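Local coordinates for cyclic nucleotide-binding domain (CNMP-BD) protein (PDB 3MDP) that probably binds a cyclic nucleotide or similar small ligand and may take part in transcriptional control, at residues A[49-54]-A[107-112]; A[56-61]-A[103-108]. One frame throughout, in Å; residues are numbered along the deposited sequence.

Contact 1 of 2, residues A[49-54]-A[107-112]; sequences NLMLLL and VVDING. With EDO (1,2-ethanediol), chain C.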
loop_
_atom_site.group_PDB
_atom_site.type_symbol
_atom_site.label_atom_id
_atom_site.label_comp_id
_atom_site.label_asym_id
_atom_site.label_seq_id
_atom_site.Cartn_x
_atom_site.Cartn_y
_atom_site.Cartn_z
ATOM N N ASN A 49 -7.355 -9.238 -11.952
ATOM C CA ASN A 49 -6.753 -8.326 -12.938
ATOM C C ASN A 49 -6.171 -7.075 -12.280
ATOM O O ASN A 49 -6.885 -6.355 -11.566
ATOM C CB ASN A 49 -7.794 -7.897 -13.966
ATOM C CG ASN A 49 -8.392 -9.078 -14.717
ATOM O OD1 ASN A 49 -9.317 -9.727 -14.234
ATOM N ND2 ASN A 49 -7.841 -9.380 -15.892
ATOM N N LEU A 50 -4.869 -6.854 -12.488
ATOM C CA LEU A 50 -4.199 -5.641 -12.070
ATOM C C LEU A 50 -4.063 -4.806 -13.356
ATOM O O LEU A 50 -3.703 -5.339 -14.408
ATOM C CB LEU A 50 -2.844 -5.970 -11.457
ATOM C CG LEU A 50 -2.025 -4.759 -11.011
ATOM C CD1 LEU A 50 -2.695 -4.101 -9.813
ATOM C CD2 LEU A 50 -0.593 -5.150 -10.717
HETATM N N MSE A 51 -4.418 -3.535 -13.287
HETATM C CA MSE A 51 -4.388 -2.697 -14.485
HETATM C C MSE A 51 -3.493 -1.483 -14.331
HETATM O O MSE A 51 -3.347 -0.940 -13.236
HETATM C CB MSE A 51 -5.802 -2.286 -14.887
HETATM C CG MSE A 51 -6.532 -3.440 -15.498
HETATM SE SE MSE A 51 -8.399 -3.054 -15.639
HETATM C CE MSE A 51 -9.033 -4.761 -16.390
ATOM N N LEU A 52 -2.842 -1.120 -15.425
ATOM C CA LEU A 52 -2.076 0.134 -15.556
ATOM C C LEU A 52 -2.862 0.973 -16.570
ATOM O O LEU A 52 -3.166 0.501 -17.662
ATOM C CB LEU A 52 -0.653 -0.110 -16.089
ATOM C CG LEU A 52 0.100 1.151 -16.558
ATOM C CD1 LEU A 52 0.558 1.961 -15.354
ATOM C CD2 LEU A 52 1.279 0.744 -17.464
ATOM N N LEU A 53 -3.261 2.168 -16.173
ATOM C CA LEU A 53 -4.003 3.056 -17.060
ATOM C C LEU A 53 -3.058 3.729 -18.038
ATOM O O LEU A 53 -2.140 4.435 -17.648
ATOM C CB LEU A 53 -4.780 4.078 -16.243
ATOM C CG LEU A 53 -5.748 4.977 -17.003
ATOM C CD1 LEU A 53 -6.791 4.175 -17.813
ATOM C CD2 LEU A 53 -6.389 5.954 -16.023
ATOM N N LEU A 54 -3.278 3.486 -19.318
ATOM C CA LEU A 54 -2.455 4.086 -20.372
ATOM C C LEU A 54 -3.048 5.364 -20.929
ATOM O O LEU A 54 -2.311 6.295 -21.269
ATOM C CB LEU A 54 -2.251 3.108 -21.509
ATOM C CG LEU A 54 -1.554 1.787 -21.177
ATOM C CD1 LEU A 54 -1.608 0.868 -22.373
ATOM C CD2 LEU A 54 -0.085 2.044 -20.731
ATOM N N VAL A 107 -5.767 0.209 -21.148
ATOM C CA VAL A 107 -5.004 -0.293 -20.015
ATOM C C VAL A 107 -4.077 -1.423 -20.461
ATOM O O VAL A 107 -4.273 -2.023 -21.519
ATOM C CB VAL A 107 -5.908 -0.858 -18.899
ATOM C CG1 VAL A 107 -6.903 0.181 -18.392
ATOM C CG2 VAL A 107 -6.689 -2.170 -19.372
ATOM N N VAL A 108 -3.033 -1.639 -19.661
ATOM C CA VAL A 108 -2.364 -2.896 -19.578
ATOM C C VAL A 108 -3.088 -3.720 -18.511
ATOM O O VAL A 108 -3.167 -3.313 -17.335
ATOM C CB VAL A 108 -0.891 -2.773 -19.165
ATOM C CG1 VAL A 108 -0.281 -4.177 -19.224
ATOM C CG2 VAL A 108 -0.145 -1.822 -20.142
ATOM N N ASP A 109 -3.630 -4.854 -18.943
ATOM C CA ASP A 109 -4.354 -5.794 -18.077
ATOM C C ASP A 109 -3.431 -6.978 -17.747
ATOM O O ASP A 109 -3.031 -7.746 -18.621
ATOM C CB ASP A 109 -5.624 -6.246 -18.816
ATOM C CG ASP A 109 -6.502 -7.216 -18.019
ATOM O OD1 ASP A 109 -6.219 -7.491 -16.852
ATOM O OD2 ASP A 109 -7.482 -7.733 -18.614
ATOM N N ILE A 110 -3.086 -7.087 -16.479
ATOM C CA ILE A 110 -2.145 -8.075 -15.982
ATOM C C ILE A 110 -2.908 -9.156 -15.212
ATOM O O ILE A 110 -3.792 -8.850 -14.408
ATOM C CB ILE A 110 -1.073 -7.423 -15.088
ATOM C CG1 ILE A 110 -0.521 -6.176 -15.783
ATOM C CG2 ILE A 110 0.032 -8.454 -14.757
ATOM C CD1 ILE A 110 0.344 -5.295 -14.921
ATOM N N ASN A 111 -2.561 -10.403 -15.478
ATOM C CA ASN A 111 -3.197 -11.563 -14.852
ATOM C C ASN A 111 -2.809 -11.631 -13.381
ATOM O O ASN A 111 -1.658 -11.930 -13.045
ATOM C CB ASN A 111 -2.796 -12.848 -15.599
ATOM C CG ASN A 111 -3.555 -14.088 -15.098
ATOM O OD1 ASN A 111 -3.699 -14.284 -13.907
ATOM N ND2 ASN A 111 -4.026 -14.915 -16.018
ATOM N N GLY A 112 -3.760 -11.302 -12.509
ATOM C CA GLY A 112 -3.486 -11.236 -11.085
ATOM C C GLY A 112 -3.213 -12.607 -10.464
ATOM O O GLY A 112 -2.365 -12.724 -9.587
HETATM C C1 EDO C . -5.541 -10.650 -17.882
HETATM O O1 EDO C . -5.666 -12.054 -17.594
HETATM C C2 EDO C . -4.944 -10.439 -19.263
HETATM O O2 EDO C . -3.535 -10.522 -19.137
#
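L52 and V108 lie side by side on one face of an antiparallel strand pair, pointing the same way, with L52 CD2 4.0 Å from V108 CG2. L54 comes in across V108, its CD1 3.8 Å from V108 CG2 and its CD2 nearly as close, so one valine methyl packs against two leucines. L50 and I110 continue this face, and F13 and F14 of helix 12-15 pack over it. On the other face L53 reaches V107 obliquely, CD1 to CG1 4.0 Å, and F84 of strand 83-84 lies against both. The backbones bond in the sheet: L50 and I110, and L52 and V108, are antiparallel hydrogen-bonded pairs, with I110 N to L50 O at 2.8 Å. The polar edge is on the M51 and V107 face, toward the start of 49-54. With CG anti to the backbone N (chi1 -179°), the carboxylate of D109 meets the amide of N49: ND2 gives OD1 a bond of 2.7 Å at 161°, entering on the syn lone pair and close to the amide plane. The two flat groups are turned 46° apart. OD2 forms a salt bridge with K32 of strand 29-34, and the carboxylate thus ties three strands together. A leucine in place of D109 would probably leave the K32 ammonium without its mate and let the N49 amide turn. Such a central strand pair is characteristic of the double-stranded beta-helix of cyclic nucleotide-binding domains; the L50 side chain comes within about 5 Å of those of G85 and V86, where succinate has been seen bound, though none is bound to this chain here.

Contact 2 of 2, residues A[56-61]-A[103-108]; sequences GGVELF and KPVRVV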
loop_
_atom_site.group_PDB
_atom_site.type_symbol
_atom_site.label_atom_id
_atom_site.label_comp_id
_atom_site.label_asym_id
_atom_site.label_seq_id
_atom_site.Cartn_x
_atom_site.Cartn_y
_atom_site.Cartn_z
ATOM N N GLY A 56 -6.984 7.775 -20.898
ATOM C CA GLY A 56 -8.329 8.025 -20.423
ATOM C C GLY A 56 -8.424 8.292 -18.936
ATOM O O GLY A 56 -7.538 8.914 -18.329
ATOM N N GLY A 57 -9.518 7.838 -18.340
ATOM C CA GLY A 57 -9.812 8.193 -16.966
ATOM C C GLY A 57 -10.630 7.079 -16.351
ATOM O O GLY A 57 -11.503 6.511 -17.003
ATOM N N VAL A 58 -10.363 6.808 -15.079
ATOM C CA VAL A 58 -11.092 5.805 -14.324
ATOM C C VAL A 58 -11.538 6.367 -12.988
ATOM O O VAL A 58 -10.800 7.109 -12.319
ATOM C CB VAL A 58 -10.256 4.528 -14.126
ATOM C CG1 VAL A 58 -10.804 3.669 -12.960
ATOM C CG2 VAL A 58 -10.207 3.720 -15.428
ATOM N N GLU A 59 -12.771 6.044 -12.619
ATOM C CA GLU A 59 -13.274 6.350 -11.288
ATOM C C GLU A 59 -13.410 5.072 -10.466
ATOM O O GLU A 59 -13.955 4.062 -10.936
ATOM C CB GLU A 59 -14.614 7.075 -11.377
ATOM C CG GLU A 59 -14.456 8.573 -11.596
ATOM C CD GLU A 59 -15.754 9.338 -11.464
ATOM O OE1 GLU A 59 -16.781 8.717 -11.099
ATOM O OE2 GLU A 59 -15.743 10.558 -11.724
ATOM N N LEU A 60 -12.891 5.103 -9.240
ATOM C CA LEU A 60 -13.111 4.009 -8.329
ATOM C C LEU A 60 -14.251 4.472 -7.462
ATOM O O LEU A 60 -14.226 5.594 -6.939
ATOM C CB LEU A 60 -11.849 3.758 -7.512
ATOM C CG LEU A 60 -10.615 3.436 -8.347
ATOM C CD1 LEU A 60 -9.465 3.114 -7.422
ATOM C CD2 LEU A 60 -10.912 2.257 -9.366
ATOM N N PHE A 61 -15.253 3.615 -7.302
ATOM C CA PHE A 61 -16.477 4.003 -6.619
ATOM C C PHE A 61 -17.171 2.838 -5.922
ATOM O O PHE A 61 -16.844 1.674 -6.146
ATOM C CB PHE A 61 -17.431 4.622 -7.644
ATOM C CG PHE A 61 -17.959 3.635 -8.650
ATOM C CD1 PHE A 61 -17.178 3.241 -9.738
ATOM C CD2 PHE A 61 -19.221 3.082 -8.508
ATOM C CE1 PHE A 61 -17.661 2.312 -10.661
ATOM C CE2 PHE A 61 -19.708 2.161 -9.434
ATOM C CZ PHE A 61 -18.936 1.780 -10.502
ATOM N N LYS A 103 -13.743 8.221 -19.555
ATOM C CA LYS A 103 -13.422 8.613 -20.922
ATOM C C LYS A 103 -13.028 7.324 -21.620
ATOM O O LYS A 103 -12.958 6.278 -20.983
ATOM C CB LYS A 103 -12.228 9.595 -21.026
ATOM C CG LYS A 103 -11.806 10.315 -19.808
ATOM C CD LYS A 103 -10.808 11.424 -20.186
ATOM C CE LYS A 103 -10.215 12.088 -18.952
ATOM N NZ LYS A 103 -9.641 13.447 -19.245
ATOM N N PRO A 104 -12.740 7.393 -22.920
ATOM C CA PRO A 104 -12.289 6.150 -23.552
ATOM C C PRO A 104 -10.977 5.699 -22.910
ATOM O O PRO A 104 -10.073 6.504 -22.738
ATOM C CB PRO A 104 -12.161 6.525 -25.037
ATOM C CG PRO A 104 -13.146 7.726 -25.217
ATOM C CD PRO A 104 -13.068 8.459 -23.895
ATOM N N VAL A 105 -10.910 4.432 -22.503
ATOM C CA VAL A 105 -9.805 3.927 -21.679
ATOM C C VAL A 105 -9.004 2.850 -22.429
ATOM O O VAL A 105 -9.586 1.998 -23.107
ATOM C CB VAL A 105 -10.348 3.383 -20.351
ATOM C CG1 VAL A 105 -9.405 2.325 -19.709
ATOM C CG2 VAL A 105 -10.623 4.531 -19.377
ATOM N N ARG A 106 -7.676 2.937 -22.334
ATOM C CA ARG A 106 -6.766 1.814 -22.630
ATOM C C ARG A 106 -5.932 1.497 -21.388
ATOM O O ARG A 106 -5.432 2.401 -20.689
ATOM C CB ARG A 106 -5.803 2.124 -23.773
ATOM C CG ARG A 106 -6.451 2.320 -25.121
ATOM C CD ARG A 106 -5.410 2.466 -26.260
ATOM N NE ARG A 106 -4.626 3.697 -26.102
ATOM C CZ ARG A 106 -3.332 3.769 -25.778
ATOM N NH1 ARG A 106 -2.585 2.686 -25.601
ATOM N NH2 ARG A 106 -2.763 4.958 -25.658
ATOM N N VAL A 107 -5.767 0.209 -21.148
ATOM C CA VAL A 107 -5.004 -0.293 -20.015
ATOM C C VAL A 107 -4.077 -1.423 -20.461
ATOM O O VAL A 107 -4.273 -2.023 -21.519
ATOM C CB VAL A 107 -5.908 -0.858 -18.899
ATOM C CG1 VAL A 107 -6.903 0.181 -18.392
ATOM C CG2 VAL A 107 -6.689 -2.170 -19.372
ATOM N N VAL A 108 -3.033 -1.639 -19.661
ATOM C CA VAL A 108 -2.364 -2.896 -19.578
ATOM C C VAL A 108 -3.088 -3.720 -18.511
ATOM O O VAL A 108 -3.167 -3.313 -17.335
ATOM C CB VAL A 108 -0.891 -2.773 -19.165
ATOM C CG1 VAL A 108 -0.281 -4.177 -19.224
ATOM C CG2 VAL A 108 -0.145 -1.822 -20.142
#
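V105 meets the G56-G57 corner where the chain passes between the two sheets of the double-stranded beta-helix, the cupin-type fold of this domain. No hydrogen bond joins 56-61 to 103-108; the contact is made largely by side-chain carbons lying on glycine backbone. V105 has CG1 anti to its own N (chi1 156°) and CG2 anti to its carbonyl carbon, a setting that puts CG2 against G57, 3.2 Å from its O. The same methyl reaches V58 CG2 at 4.1 Å in the modelled conformer of V58, the two side chains meeting at about a right angle. K103 comes over the glycines with its aliphatic chain extended beyond CG, but its first torsion, -17°, is nearly eclipsed. CG, CD and CE all pass close to G56 C. G56 itself has a positive phi of 97°, and a side chain there would strike P104 O, whose contact with G56 CA is a CA-H...O approach of 3.3 Å. G57 bonds through its backbone to T102, yet its own N is buried without a partner: K103 CG lies 3.7 Å from G57 N, and V105 CG2 lies 3.6 Å from that same nitrogen.

Strand 105-111 serves both contacts, whose centres are about 11 Å apart; their ranges overlap at V107 and V108, although these two take part in contact 1 alone. Along the chain 49-54 comes first, then 56-61 just after it, and both partners lie on the later stretch 103-112, so each contact brings together segments more than 40 residues apart, with further strands between them. Contact 1 is a buried pairing in the middle of one sheet, about 4 Å from the centre of the chain; contact 2 lies about 11 Å from it, where the chain crosses into the other sheet of the same cyclic nucleotide-binding domain. L53 joins them, its CD1 packing 3.7 Å from V105 CG1, while L54 N probably bonds to R106 O.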